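Local coordinates for EXOU (Pseudomonas aeruginosa, PDB 4AKX), which acts as a cytotoxin of the type III secretion system, held by the chaperone SpcU, and probably cleaves host phospholipids through its patatin-like phospholipase domain, at residues S46-D51 with T59-E64; S73-T78 with A445-T450. All blocks are in the same frame, centred on the assembly; numbering follows the deposited sequence.

Contact 1 (S46-D51 with T59-E64)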
# COMPACT_ATOMS: atom_id res chain seq x y z
N SER B 46 23.59 16.97 -35.75
CA SER B 46 23.89 15.68 -36.39
C SER B 46 24.45 15.88 -37.77
O SER B 46 24.03 16.75 -38.50
CB SER B 46 22.62 14.82 -36.50
OG SER B 46 21.55 15.57 -37.06
N ARG B 47 25.44 15.07 -38.12
CA ARG B 47 25.81 14.90 -39.53
C ARG B 47 25.12 13.62 -40.05
O ARG B 47 24.66 12.80 -39.26
CB ARG B 47 27.33 14.86 -39.67
CG ARG B 47 28.00 13.80 -38.82
CD ARG B 47 29.42 14.13 -38.33
NE ARG B 47 30.02 12.88 -37.82
CZ ARG B 47 30.07 12.53 -36.53
NH1 ARG B 47 29.70 13.38 -35.58
NH2 ARG B 47 30.56 11.33 -36.19
N THR B 48 24.97 13.48 -41.36
CA THR B 48 24.42 12.25 -41.95
C THR B 48 25.52 11.43 -42.59
O THR B 48 26.11 11.86 -43.56
CB THR B 48 23.40 12.55 -43.05
OG1 THR B 48 22.21 13.08 -42.48
CG2 THR B 48 23.05 11.26 -43.77
N LEU B 49 25.76 10.24 -42.08
CA LEU B 49 26.87 9.41 -42.54
C LEU B 49 26.57 8.62 -43.83
O LEU B 49 27.48 8.18 -44.54
CB LEU B 49 27.25 8.44 -41.45
CG LEU B 49 27.61 9.12 -40.14
CD1 LEU B 49 27.93 8.11 -39.07
CD2 LEU B 49 28.81 10.02 -40.37
N THR B 50 25.28 8.44 -44.12
CA THR B 50 24.86 7.53 -45.15
C THR B 50 23.36 7.69 -45.27
O THR B 50 22.63 7.44 -44.30
CB THR B 50 25.24 6.08 -44.78
OG1 THR B 50 24.78 5.17 -45.77
CG2 THR B 50 24.60 5.71 -43.53
N ASP B 51 22.90 8.12 -46.45
CA ASP B 51 21.53 8.63 -46.62
C ASP B 51 20.45 7.55 -46.77
O ASP B 51 19.88 7.11 -45.77
CB ASP B 51 21.44 9.58 -47.79
CG ASP B 51 20.04 10.05 -48.04
OD1 ASP B 51 19.09 9.46 -47.50
OD2 ASP B 51 19.87 11.01 -48.80
N THR B 59 19.44 4.72 -43.21
CA THR B 59 20.02 6.04 -42.88
C THR B 59 20.73 6.08 -41.54
O THR B 59 20.14 5.73 -40.52
CB THR B 59 18.96 7.13 -42.87
OG1 THR B 59 18.40 7.23 -44.17
CG2 THR B 59 19.59 8.44 -42.53
N LEU B 60 21.97 6.54 -41.53
CA LEU B 60 22.71 6.72 -40.30
C LEU B 60 22.96 8.21 -39.97
O LEU B 60 23.57 8.96 -40.76
CB LEU B 60 24.02 5.95 -40.34
CG LEU B 60 23.91 4.43 -40.43
CD1 LEU B 60 25.27 3.80 -40.77
CD2 LEU B 60 23.34 3.85 -39.14
N ARG B 61 22.47 8.66 -38.82
CA ARG B 61 22.76 10.00 -38.37
C ARG B 61 23.67 9.88 -37.19
O ARG B 61 23.50 8.97 -36.38
CB ARG B 61 21.49 10.72 -37.94
CG ARG B 61 20.61 11.14 -39.07
CD ARG B 61 19.30 11.74 -38.58
NE ARG B 61 18.66 12.42 -39.70
CZ ARG B 61 18.00 11.81 -40.68
NH1 ARG B 61 17.80 10.49 -40.65
NH2 ARG B 61 17.49 12.53 -41.68
N GLN B 62 24.63 10.78 -37.06
CA GLN B 62 25.53 10.72 -35.91
C GLN B 62 25.63 12.06 -35.26
O GLN B 62 25.70 13.07 -35.96
CB GLN B 62 26.92 10.28 -36.31
CG GLN B 62 27.83 10.06 -35.13
CD GLN B 62 28.97 9.15 -35.45
OE1 GLN B 62 29.59 8.59 -34.57
NE2 GLN B 62 29.26 8.99 -36.72
N PHE B 63 25.67 12.06 -33.94
CA PHE B 63 25.52 13.28 -33.18
C PHE B 63 26.84 13.71 -32.57
O PHE B 63 27.81 12.96 -32.57
CB PHE B 63 24.53 13.05 -32.08
CG PHE B 63 23.11 13.02 -32.52
CD1 PHE B 63 22.56 11.87 -33.01
CD2 PHE B 63 22.30 14.13 -32.35
CE1 PHE B 63 21.22 11.82 -33.33
CE2 PHE B 63 20.97 14.09 -32.69
CZ PHE B 63 20.42 12.93 -33.17
N GLU B 64 26.87 14.91 -31.99
CA GLU B 64 28.12 15.45 -31.42
C GLU B 64 28.74 14.56 -30.38
O GLU B 64 29.93 14.65 -30.15
CB GLU B 64 27.92 16.84 -30.83
CG GLU B 64 27.91 17.93 -31.88
CD GLU B 64 27.46 19.30 -31.36
OE1 GLU B 64 27.99 19.75 -30.30
OE2 GLU B 64 26.59 19.93 -32.02
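R47 starts with CG between its N and carbonyl carbon (chi1 56°), whereas the CG of Q62 lies anti to the backbone N (chi1 -173°); these torsions, with a bend at chi2 of R47, lay the two side chains alongside each other. Q62 CG comes over one face of the R47 guanidinium, 3.6 Å from R47 CZ, but the outer ends are too close in the model for their detailed geometry to be trusted. Their backbones are paired by reciprocal hydrogen bonds, R47 N to Q62 O and Q62 N to R47 O, each 3.0 Å. Past T48 the pattern slips: L60 O accepts from L49 N at 2.9 Å, while L60 N donates to T50 O at 3.0 Å, so two residues stand opposite one, consistent with a beta bulge. L49 meets L60 through CB-CB packing at 4.2 Å, and L454 and L458 of helix 454-459 extend this apolar side. On the other face, S46 CB makes a CH-pi contact over the F63 ring, 4.2 Å from its centroid. Strand 68-73 continues the sheet beyond 59-63. Antiparallel strands joined by a short turn, the first broken at L49, form a beta hairpin at the fold's margin.

Contact 2 (S73-T78 with A445-T450)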
# COMPACT_ATOMS: atom_id res chain seq x y z
N SER B 73 13.77 1.13 -43.47
CA SER B 73 12.43 0.77 -43.91
C SER B 73 11.90 -0.41 -43.11
O SER B 73 12.65 -1.33 -42.78
CB SER B 73 12.45 0.40 -45.40
OG SER B 73 13.17 -0.81 -45.61
N ARG B 74 10.60 -0.38 -42.83
CA ARG B 74 9.92 -1.50 -42.18
C ARG B 74 10.35 -2.83 -42.82
O ARG B 74 10.56 -2.90 -44.02
CB ARG B 74 8.40 -1.33 -42.27
CG ARG B 74 7.84 -0.21 -41.40
CD ARG B 74 8.02 -0.54 -39.92
NE ARG B 74 7.21 -1.69 -39.52
CZ ARG B 74 6.22 -1.64 -38.62
NH1 ARG B 74 5.91 -0.49 -37.99
NH2 ARG B 74 5.54 -2.74 -38.34
N PRO B 75 10.48 -3.88 -42.00
CA PRO B 75 11.02 -5.15 -42.43
C PRO B 75 10.15 -5.75 -43.48
O PRO B 75 9.06 -5.28 -43.71
CB PRO B 75 10.92 -6.02 -41.18
CG PRO B 75 10.86 -5.06 -40.05
CD PRO B 75 10.07 -3.91 -40.60
N PRO B 76 10.63 -6.82 -44.10
CA PRO B 76 9.86 -7.44 -45.16
C PRO B 76 8.61 -8.13 -44.60
O PRO B 76 8.67 -8.79 -43.55
CB PRO B 76 10.85 -8.47 -45.73
CG PRO B 76 11.69 -8.86 -44.57
CD PRO B 76 11.81 -7.61 -43.72
N LEU B 77 7.48 -7.95 -45.28
CA LEU B 77 6.29 -8.75 -44.98
C LEU B 77 6.54 -10.26 -45.25
O LEU B 77 6.66 -10.71 -46.41
CB LEU B 77 5.06 -8.23 -45.74
CG LEU B 77 4.04 -7.39 -44.97
CD1 LEU B 77 2.78 -7.29 -45.79
CD2 LEU B 77 3.71 -7.99 -43.61
N THR B 78 6.65 -11.03 -44.18
CA THR B 78 6.91 -12.43 -44.34
C THR B 78 5.89 -13.28 -43.63
O THR B 78 6.06 -14.50 -43.54
CB THR B 78 8.29 -12.80 -43.80
OG1 THR B 78 8.34 -12.47 -42.41
CG2 THR B 78 9.41 -12.06 -44.58
N ALA B 445 6.60 4.22 -44.13
CA ALA B 445 6.92 4.34 -42.72
C ALA B 445 8.25 3.67 -42.41
O ALA B 445 8.80 2.95 -43.25
CB ALA B 445 5.81 3.75 -41.87
N SER B 446 8.76 3.90 -41.21
CA SER B 446 10.13 3.55 -40.91
C SER B 446 10.31 2.87 -39.54
O SER B 446 9.33 2.56 -38.85
CB SER B 446 11.00 4.80 -41.00
OG SER B 446 12.38 4.45 -40.98
N GLU B 447 11.57 2.56 -39.23
CA GLU B 447 12.01 2.11 -37.91
C GLU B 447 13.18 2.98 -37.54
O GLU B 447 14.03 3.27 -38.38
CB GLU B 447 12.49 0.67 -37.95
CG GLU B 447 11.57 -0.29 -38.68
CD GLU B 447 11.31 -1.57 -37.88
OE1 GLU B 447 12.30 -2.31 -37.59
OE2 GLU B 447 10.13 -1.82 -37.54
N ARG B 448 13.23 3.40 -36.28
CA ARG B 448 14.35 4.14 -35.74
C ARG B 448 15.02 3.32 -34.63
O ARG B 448 14.34 2.71 -33.81
CB ARG B 448 13.88 5.47 -35.18
CG ARG B 448 12.83 6.16 -36.04
CD ARG B 448 12.71 7.64 -35.69
NE ARG B 448 11.68 8.31 -36.48
CZ ARG B 448 11.84 8.72 -37.74
NH1 ARG B 448 12.99 8.51 -38.38
NH2 ARG B 448 10.84 9.33 -38.37
N HIS B 449 16.34 3.26 -34.64
CA HIS B 449 17.08 2.63 -33.56
C HIS B 449 18.24 3.48 -33.20
O HIS B 449 18.94 4.01 -34.08
CB HIS B 449 17.59 1.26 -33.96
CG HIS B 449 16.50 0.28 -34.31
ND1 HIS B 449 16.16 -0.75 -33.49
CD2 HIS B 449 15.69 0.16 -35.44
CE1 HIS B 449 15.18 -1.47 -34.07
NE2 HIS B 449 14.89 -0.91 -35.25
N THR B 450 18.47 3.65 -31.91
CA THR B 450 19.45 4.59 -31.46
C THR B 450 20.53 3.78 -30.83
O THR B 450 20.26 2.84 -30.09
CB THR B 450 18.82 5.54 -30.45
OG1 THR B 450 17.81 6.33 -31.11
CG2 THR B 450 19.87 6.47 -29.90
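The side chains of R74 and E447 meet at about a right angle, and the close packing of this contact gathers round that crossing. R74 is folded back by chi2 and chi3, both -66°, which carries its CD within 3.4 Å of E447 OE2 and 3.5 Å of S446 O. The same carboxylate oxygen lies over one face of the guanidinium, with R74 NE to E447 OE2 at 3.5 Å. It stands well out of the guanidinium plane, so this salt bridge rests on charge alone, with no N-H directed at the oxygen. Each group has a further ionic partner, R74 NH2 pairing with D343 and E447 OE2 with R340; the two acids would probably offset the two arginines, whose R74 NH2 and R340 NH1 lie close together. The P75 ring packs over one face of the carboxylate, its CD 3.8 Å from E447 CD, while E447 OE1 sits at the edge of the H449 imidazole, in its plane. Here the chain passes between two sheets: strand 68-73, paired antiparallel with 446-451, ends at S73, and R74-P76 lead into strand 77-82 of the mixed sheet of the patatin-like fold. The other side of the contact is looser and partly exposed. S73 and S446 form an antiparallel non-hydrogen-bonded pair with CA atoms 4.7 Å apart, yet their side chains diverge, and S73 CA comes no nearer to A445 O than 4.3 Å. S446 OG turns instead to L72 O and Q71 NE2 of strand 68-73. A445 adds a thin covering, its carbonyl O 3.8 Å from R74 CG. No hydrogen bond joins 73-78 to 445-450, and the backbone bonds of E447 and H449 run to L72 and L70.

Both contacts reach the same antiparallel sheet: strand 68-73, whose last residue S73 takes part in contact 2, pairs with 58-63 on one side and 446-451 on the other. Contact 1 is local in sequence; its centre is about 32 Å from the centre of the chain, and four of its eleven touching residues are exposed. Contact 2 joins segments 367 residues apart, its centre is about 17 Å from the centre of the chain, and its ionic part is buried. The centres of the two contacts are about 18 Å apart. The first is held by four main-chain hydrogen bonds with side-chain packing on both faces, whereas the second has none between its segments and relies on charge and packing.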